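Local coordinates for uncharacterized protein (Pseudomonas aeruginosa PAO1, PDB 4R1D) that binds the type VI secretion lipase effector Tle4 as its immunity protein Tli4, probably protecting the producing bacterium from its own toxin, at residues G175-R181 / L257-V263; D73-S78 / S126-R131. One frame throughout, in Å; residues are numbered along the deposited sequence.

Interaction 1: G175-R181 / L257-V263; sequences GARFEFR and LTAGLAV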
loop_
_atom_site.group_PDB
_atom_site.type_symbol
_atom_site.label_atom_id
_atom_site.label_comp_id
_atom_site.label_asym_id
_atom_site.label_seq_id
_atom_site.Cartn_x
_atom_site.Cartn_y
_atom_site.Cartn_z
ATOM N N GLY B 175 19.587 14.825 -2.732
ATOM C CA GLY B 175 19.227 13.525 -3.255
ATOM C C GLY B 175 19.618 12.374 -2.348
ATOM O O GLY B 175 19.146 11.261 -2.538
ATOM N N ALA B 176 20.480 12.631 -1.370
ATOM C CA ALA B 176 20.896 11.577 -0.443
ATOM C C ALA B 176 19.953 11.446 0.747
ATOM O O ALA B 176 19.453 12.438 1.277
ATOM C CB ALA B 176 22.317 11.821 0.046
ATOM N N ARG B 177 19.721 10.214 1.187
ATOM C CA ARG B 177 19.031 10.002 2.450
ATOM C C ARG B 177 19.695 8.864 3.200
ATOM O O ARG B 177 20.004 7.823 2.618
ATOM C CB ARG B 177 17.539 9.697 2.234
ATOM C CG ARG B 177 16.709 9.782 3.521
ATOM C CD ARG B 177 15.279 9.217 3.354
ATOM N NE ARG B 177 14.576 9.811 2.214
ATOM C CZ ARG B 177 14.063 11.035 2.206
ATOM N NH1 ARG B 177 14.165 11.801 3.283
ATOM N NH2 ARG B 177 13.452 11.493 1.115
ATOM N N PHE B 178 19.948 9.084 4.479
ATOM C CA PHE B 178 20.455 8.038 5.356
ATOM C C PHE B 178 19.337 7.599 6.284
ATOM O O PHE B 178 18.554 8.422 6.742
ATOM C CB PHE B 178 21.668 8.555 6.152
ATOM C CG PHE B 178 22.146 7.607 7.223
ATOM C CD1 PHE B 178 23.032 6.585 6.924
ATOM C CD2 PHE B 178 21.711 7.743 8.533
ATOM C CE1 PHE B 178 23.466 5.698 7.922
ATOM C CE2 PHE B 178 22.131 6.868 9.524
ATOM C CZ PHE B 178 23.004 5.841 9.218
ATOM N N GLU B 179 19.250 6.305 6.558
ATOM C CA GLU B 179 18.318 5.827 7.574
ATOM C C GLU B 179 18.945 4.813 8.526
ATOM O O GLU B 179 19.802 4.013 8.134
ATOM C CB GLU B 179 17.024 5.277 6.967
ATOM C CG GLU B 179 17.209 4.261 5.876
ATOM C CD GLU B 179 16.032 3.286 5.805
ATOM O OE1 GLU B 179 14.960 3.646 5.252
ATOM O OE2 GLU B 179 16.185 2.163 6.324
ATOM N N PHE B 180 18.480 4.856 9.774
ATOM C CA PHE B 180 19.007 4.064 10.882
ATOM C C PHE B 180 17.803 3.487 11.623
ATOM O O PHE B 180 16.920 4.227 12.049
ATOM C CB PHE B 180 19.829 5.002 11.792
ATOM C CG PHE B 180 20.456 4.338 12.997
ATOM C CD1 PHE B 180 20.988 3.065 12.921
ATOM C CD2 PHE B 180 20.550 5.024 14.204
ATOM C CE1 PHE B 180 21.587 2.476 14.035
ATOM C CE2 PHE B 180 21.142 4.443 15.316
ATOM C CZ PHE B 180 21.661 3.166 15.234
ATOM N N ARG B 181 17.745 2.165 11.744
ATOM C CA ARG B 181 16.604 1.515 12.393
ATOM C C ARG B 181 17.081 0.436 13.346
ATOM O O ARG B 181 18.095 -0.213 13.083
ATOM C CB ARG B 181 15.705 0.836 11.340
ATOM C CG ARG B 181 15.148 1.766 10.285
ATOM C CD ARG B 181 14.209 1.078 9.299
ATOM N NE ARG B 181 13.889 2.057 8.269
ATOM C CZ ARG B 181 12.980 3.013 8.416
ATOM N NH1 ARG B 181 12.256 3.071 9.527
ATOM N NH2 ARG B 181 12.790 3.904 7.449
ATOM N N LEU B 257 19.588 -4.397 13.560
ATOM C CA LEU B 257 20.006 -3.019 13.324
ATOM C C LEU B 257 20.285 -2.821 11.845
ATOM O O LEU B 257 20.972 -3.616 11.229
ATOM C CB LEU B 257 21.281 -2.704 14.115
ATOM C CG LEU B 257 21.539 -1.272 14.589
ATOM C CD1 LEU B 257 20.561 -0.908 15.681
ATOM C CD2 LEU B 257 22.966 -1.138 15.102
ATOM N N THR B 258 19.753 -1.752 11.269
ATOM C CA THR B 258 20.091 -1.466 9.889
ATOM C C THR B 258 20.548 -0.018 9.747
ATOM O O THR B 258 20.121 0.865 10.497
ATOM C CB THR B 258 18.907 -1.723 8.906
ATOM O OG1 THR B 258 17.795 -0.888 9.258
ATOM C CG2 THR B 258 18.476 -3.200 8.935
ATOM N N ALA B 259 21.438 0.188 8.792
ATOM C CA ALA B 259 21.843 1.517 8.362
ATOM C C ALA B 259 21.866 1.481 6.846
ATOM O O ALA B 259 22.324 0.507 6.242
ATOM C CB ALA B 259 23.234 1.869 8.924
ATOM N N GLY B 260 21.357 2.534 6.216
ATOM C CA GLY B 260 21.297 2.559 4.764
ATOM C C GLY B 260 21.486 3.967 4.258
ATOM O O GLY B 260 21.084 4.921 4.911
ATOM N N LEU B 261 22.121 4.090 3.102
ATOM C CA LEU B 261 22.271 5.382 2.458
ATOM C C LEU B 261 21.916 5.213 0.998
ATOM O O LEU B 261 22.485 4.371 0.307
ATOM C CB LEU B 261 23.708 5.887 2.603
ATOM C CG LEU B 261 24.005 7.248 1.970
ATOM C CD1 LEU B 261 23.382 8.332 2.802
ATOM C CD2 LEU B 261 25.524 7.461 1.883
ATOM N N ALA B 262 20.959 6.002 0.529
ATOM C CA ALA B 262 20.527 5.892 -0.857
ATOM C C ALA B 262 20.571 7.240 -1.568
ATOM O O ALA B 262 20.333 8.288 -0.959
ATOM C CB ALA B 262 19.139 5.347 -0.925
ATOM N N VAL B 263 20.874 7.187 -2.859
ATOM C CA VAL B 263 20.568 8.281 -3.780
ATOM C C VAL B 263 19.746 7.701 -4.915
ATOM O O VAL B 263 20.276 7.002 -5.775
ATOM C CB VAL B 263 21.832 8.948 -4.360
ATOM C CG1 VAL B 263 21.433 10.057 -5.346
ATOM C CG2 VAL B 263 22.674 9.535 -3.252
HETATM O O HOH W 1 18.202 1.457 7.985
#
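Arg177, Glu179 and Arg181 pair with Ala262, Gly260 and Thr258 as antiparallel hydrogen-bonded pairs, the strand axes 4.7 Å apart at closest approach and their directions 170° apart. Each pair contributes two N-H...O bonds, such as Glu179 N to Gly260 O at 2.8 Å, and between them Phe178 faces Leu261 and Phe180 faces Ala259 in non-hydrogen-bonded positions. The large apolar residues share one face. Leu261 CD1 lies against Phe178 CB at 3.8 Å, while Phe178 CE1 reaches the small Ala259 CB at 4.0 Å. The Phe180 ring presents an edge to Thr258 O, and its CE1 touches Leu257 CG at 3.8 Å. Beyond them strand 14-18 and helix 281-292 complete this hydrophobic layer.

On the other face 175-181 carries charged side chains, opposite the small Thr258, Gly260 and Ala262. Gly260 has no side chain to crowd Glu179 CG, and Thr258 OG1 packs on Arg181 CB. In Glu179, chi1 of 51° and an extended chain beyond CG carry the carboxylate out from the strand, where Arg181 grips it side-on. Arg181 NE meets Glu179 OE2 at 3.0 Å and Arg181 NH2 meets Glu179 OE1 at 3.1 Å, both from above the carboxylate plane. A water bridges Glu179 OE2 to Thr258 OG1. Salt bridges join Arg181 to Asp67, Arg177 to Glu70 and Glu179 to Arg97, and a hydrogen bond Glu179 to Ser69, all of the partner chain, presumably Tle4. The pair belongs to an antiparallel beta-sheet of the Tli4 C-terminal domain, apolar toward helix 281-292 and contacting the partner chain on its other face.

Interaction 2: D73-S78 / S126-R131; sequences DFGNES and SRALAR
Phe74 and Ser126 meet where a beta-hairpin, linking strands 68-73 and 79-84, packs its turn against helix 119-132. The turn, Gly75 to Ser78, is type I', with Asn76 and Glu77 both at positive phi, a conformation that asparagine tolerates well. Gly75 also has positive phi (75°), which favours glycine. Ser78 is hydrogen-bonded through both backbone groups: its N to Gly75 O at 3.0 Å and its O to Phe74 N.

The inner part is tight. Ser126 CB stands over the centre of the Phe74 ring, 3.4 Å from its centroid and 10° off the ring normal, a CH-pi contact that a short side chain permits by letting the helix come close. One helical turn on, Ala130 CB touches Ser78 CB at 3.6 Å, again a meeting of small residues. Beside it a water donates to Ser78 OG and to Ser126 O, 2.6 Å from the latter; Ser78 OG is in turn hydrogen-bonded to Tyr98 O, so the buried hydroxyl has two partners.

Toward solvent the fit slackens. Asn76 OD1 merely approaches the aliphatic Arg131 CG, at 3.7 Å, and the two side chains cross nearly at right angles, while the guanidinium of Arg131 pairs with Glu124 of its own helix. Asp73 OD1 turns back to Gly75 N in an Asx turn. Arg127, bent at chi2 (-97°) and chi3, folds its long chain over the backbone of the hairpin, so that Phe74 O lies over one face of the guanidinium. At the edge of that group, Arg127 NH1 makes a weak hydrogen bond with Asp73 O, 3.3 Å long.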
loop_
_atom_site.group_PDB
_atom_site.type_symbol
_atom_site.label_atom_id
_atom_site.label_comp_id
_atom_site.label_asym_id
_atom_site.label_seq_id
_atom_site.Cartn_x
_atom_site.Cartn_y
_atom_site.Cartn_z
ATOM N N ASP B 73 -7.529 5.094 34.064
ATOM C CA ASP B 73 -6.511 5.867 34.775
ATOM C C ASP B 73 -5.302 4.978 35.052
ATOM O O ASP B 73 -5.396 4.017 35.817
ATOM C CB ASP B 73 -7.101 6.414 36.084
ATOM C CG ASP B 73 -6.110 7.262 36.876
ATOM O OD1 ASP B 73 -5.076 7.684 36.316
ATOM O OD2 ASP B 73 -6.376 7.520 38.070
ATOM N N PHE B 74 -4.169 5.281 34.417
ATOM C CA PHE B 74 -2.982 4.438 34.527
ATOM C C PHE B 74 -2.061 4.846 35.671
ATOM O O PHE B 74 -0.946 4.338 35.783
ATOM C CB PHE B 74 -2.166 4.457 33.223
ATOM C CG PHE B 74 -2.906 3.916 32.027
ATOM C CD1 PHE B 74 -3.383 2.622 32.028
ATOM C CD2 PHE B 74 -3.098 4.699 30.897
ATOM C CE1 PHE B 74 -4.058 2.107 30.929
ATOM C CE2 PHE B 74 -3.774 4.191 29.788
ATOM C CZ PHE B 74 -4.253 2.900 29.805
ATOM N N GLY B 75 -2.524 5.765 36.511
ATOM C CA GLY B 75 -1.669 6.353 37.524
ATOM C C GLY B 75 -0.717 7.347 36.879
ATOM O O GLY B 75 -0.610 7.408 35.650
ATOM N N ASN B 76 -0.030 8.129 37.706
ATOM C CA ASN B 76 0.954 9.085 37.217
ATOM C C ASN B 76 0.405 10.038 36.158
ATOM O O ASN B 76 1.111 10.407 35.218
ATOM C CB ASN B 76 2.191 8.342 36.705
ATOM C CG ASN B 76 3.006 7.740 37.834
ATOM O OD1 ASN B 76 3.006 6.524 38.046
ATOM N ND2 ASN B 76 3.700 8.598 38.576
ATOM N N GLU B 77 -0.853 10.441 36.347
ATOM C CA GLU B 77 -1.615 11.305 35.429
ATOM C C GLU B 77 -1.770 10.799 33.993
ATOM O O GLU B 77 -2.252 11.522 33.130
ATOM C CB GLU B 77 -1.139 12.769 35.434
ATOM C CG GLU B 77 0.338 12.993 35.670
ATOM C CD GLU B 77 0.670 13.069 37.143
ATOM O OE1 GLU B 77 1.844 12.848 37.504
ATOM O OE2 GLU B 77 -0.251 13.351 37.942
ATOM N N SER B 78 -1.383 9.557 33.748
ATOM C CA SER B 78 -1.548 8.979 32.422
ATOM C C SER B 78 -2.943 8.380 32.286
ATOM O O SER B 78 -3.463 7.797 33.240
ATOM C CB SER B 78 -0.472 7.923 32.173
ATOM O OG SER B 78 -0.669 7.296 30.919
ATOM N N SER B 126 0.752 -0.055 30.214
ATOM C CA SER B 126 0.586 1.395 30.260
ATOM C C SER B 126 0.887 1.957 31.649
ATOM O O SER B 126 1.487 3.021 31.766
ATOM C CB SER B 126 -0.816 1.800 29.811
ATOM O OG SER B 126 -0.947 1.662 28.400
ATOM N N ARG B 127 0.465 1.249 32.693
ATOM C CA ARG B 127 0.839 1.624 34.059
ATOM C C ARG B 127 2.355 1.721 34.179
ATOM O O ARG B 127 2.894 2.691 34.719
ATOM C CB ARG B 127 0.349 0.591 35.080
ATOM C CG ARG B 127 -1.083 0.118 34.916
ATOM C CD ARG B 127 -2.044 0.854 35.820
ATOM N NE ARG B 127 -1.549 0.995 37.189
ATOM C CZ ARG B 127 -2.095 1.818 38.079
ATOM N NH1 ARG B 127 -3.150 2.544 37.739
ATOM N NH2 ARG B 127 -1.595 1.920 39.303
ATOM N N ALA B 128 3.038 0.695 33.687
ATOM C CA ALA B 128 4.489 0.623 33.781
ATOM C C ALA B 128 5.145 1.720 32.945
ATOM O O ALA B 128 6.120 2.330 33.372
ATOM C CB ALA B 128 4.987 -0.758 33.351
ATOM N N LEU B 129 4.601 1.967 31.756
ATOM C CA LEU B 129 5.097 3.050 30.912
ATOM C C LEU B 129 5.052 4.382 31.653
ATOM O O LEU B 129 6.003 5.162 31.606
ATOM C CB LEU B 129 4.283 3.153 29.611
ATOM C CG LEU B 129 4.728 4.255 28.640
ATOM C CD1 LEU B 129 6.223 4.149 28.329
ATOM C CD2 LEU B 129 3.910 4.224 27.346
ATOM N N ALA B 130 3.944 4.637 32.342
ATOM C CA ALA B 130 3.769 5.916 33.035
ATOM C C ALA B 130 4.732 6.054 34.216
ATOM O O ALA B 130 5.161 7.158 34.556
ATOM C CB ALA B 130 2.333 6.088 33.491
ATOM N N ARG B 131 5.067 4.931 34.843
ATOM C CA ARG B 131 6.095 4.928 35.884
ATOM C C ARG B 131 7.488 5.173 35.317
ATOM O O ARG B 131 8.309 5.824 35.960
ATOM C CB ARG B 131 6.111 3.602 36.652
ATOM C CG ARG B 131 4.891 3.359 37.522
ATOM C CD ARG B 131 5.115 2.195 38.487
ATOM N NE ARG B 131 5.292 0.915 37.805
ATOM C CZ ARG B 131 4.297 0.095 37.483
ATOM N NH1 ARG B 131 3.044 0.422 37.775
ATOM N NH2 ARG B 131 4.554 -1.052 36.866
HETATM O O HOH W 2 1.641 4.413 36.617
HETATM O O HOH W 3 1.170 5.076 30.128
#

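How the interactions relate
Read from the N terminus, interaction 2 comes first: segment 73-78 turns the chain between strands 68-73 and 79-84, and after strands 92-100 and 107-115 the helix 119-132 returns to meet it. That loop is complete before interaction 1 opens at 175, and 257-263 then closes a second one holding helix 191-205 and strands 209-214, 225-233 and 236-245. The loops thus follow in series, neither crossing nor enclosing the other. One fixes a hairpin to a helix in the N-terminal family region, the other pairs strands in the C-terminal region. Their centres lie about 35 Å apart, on opposite sides of the chain's centre.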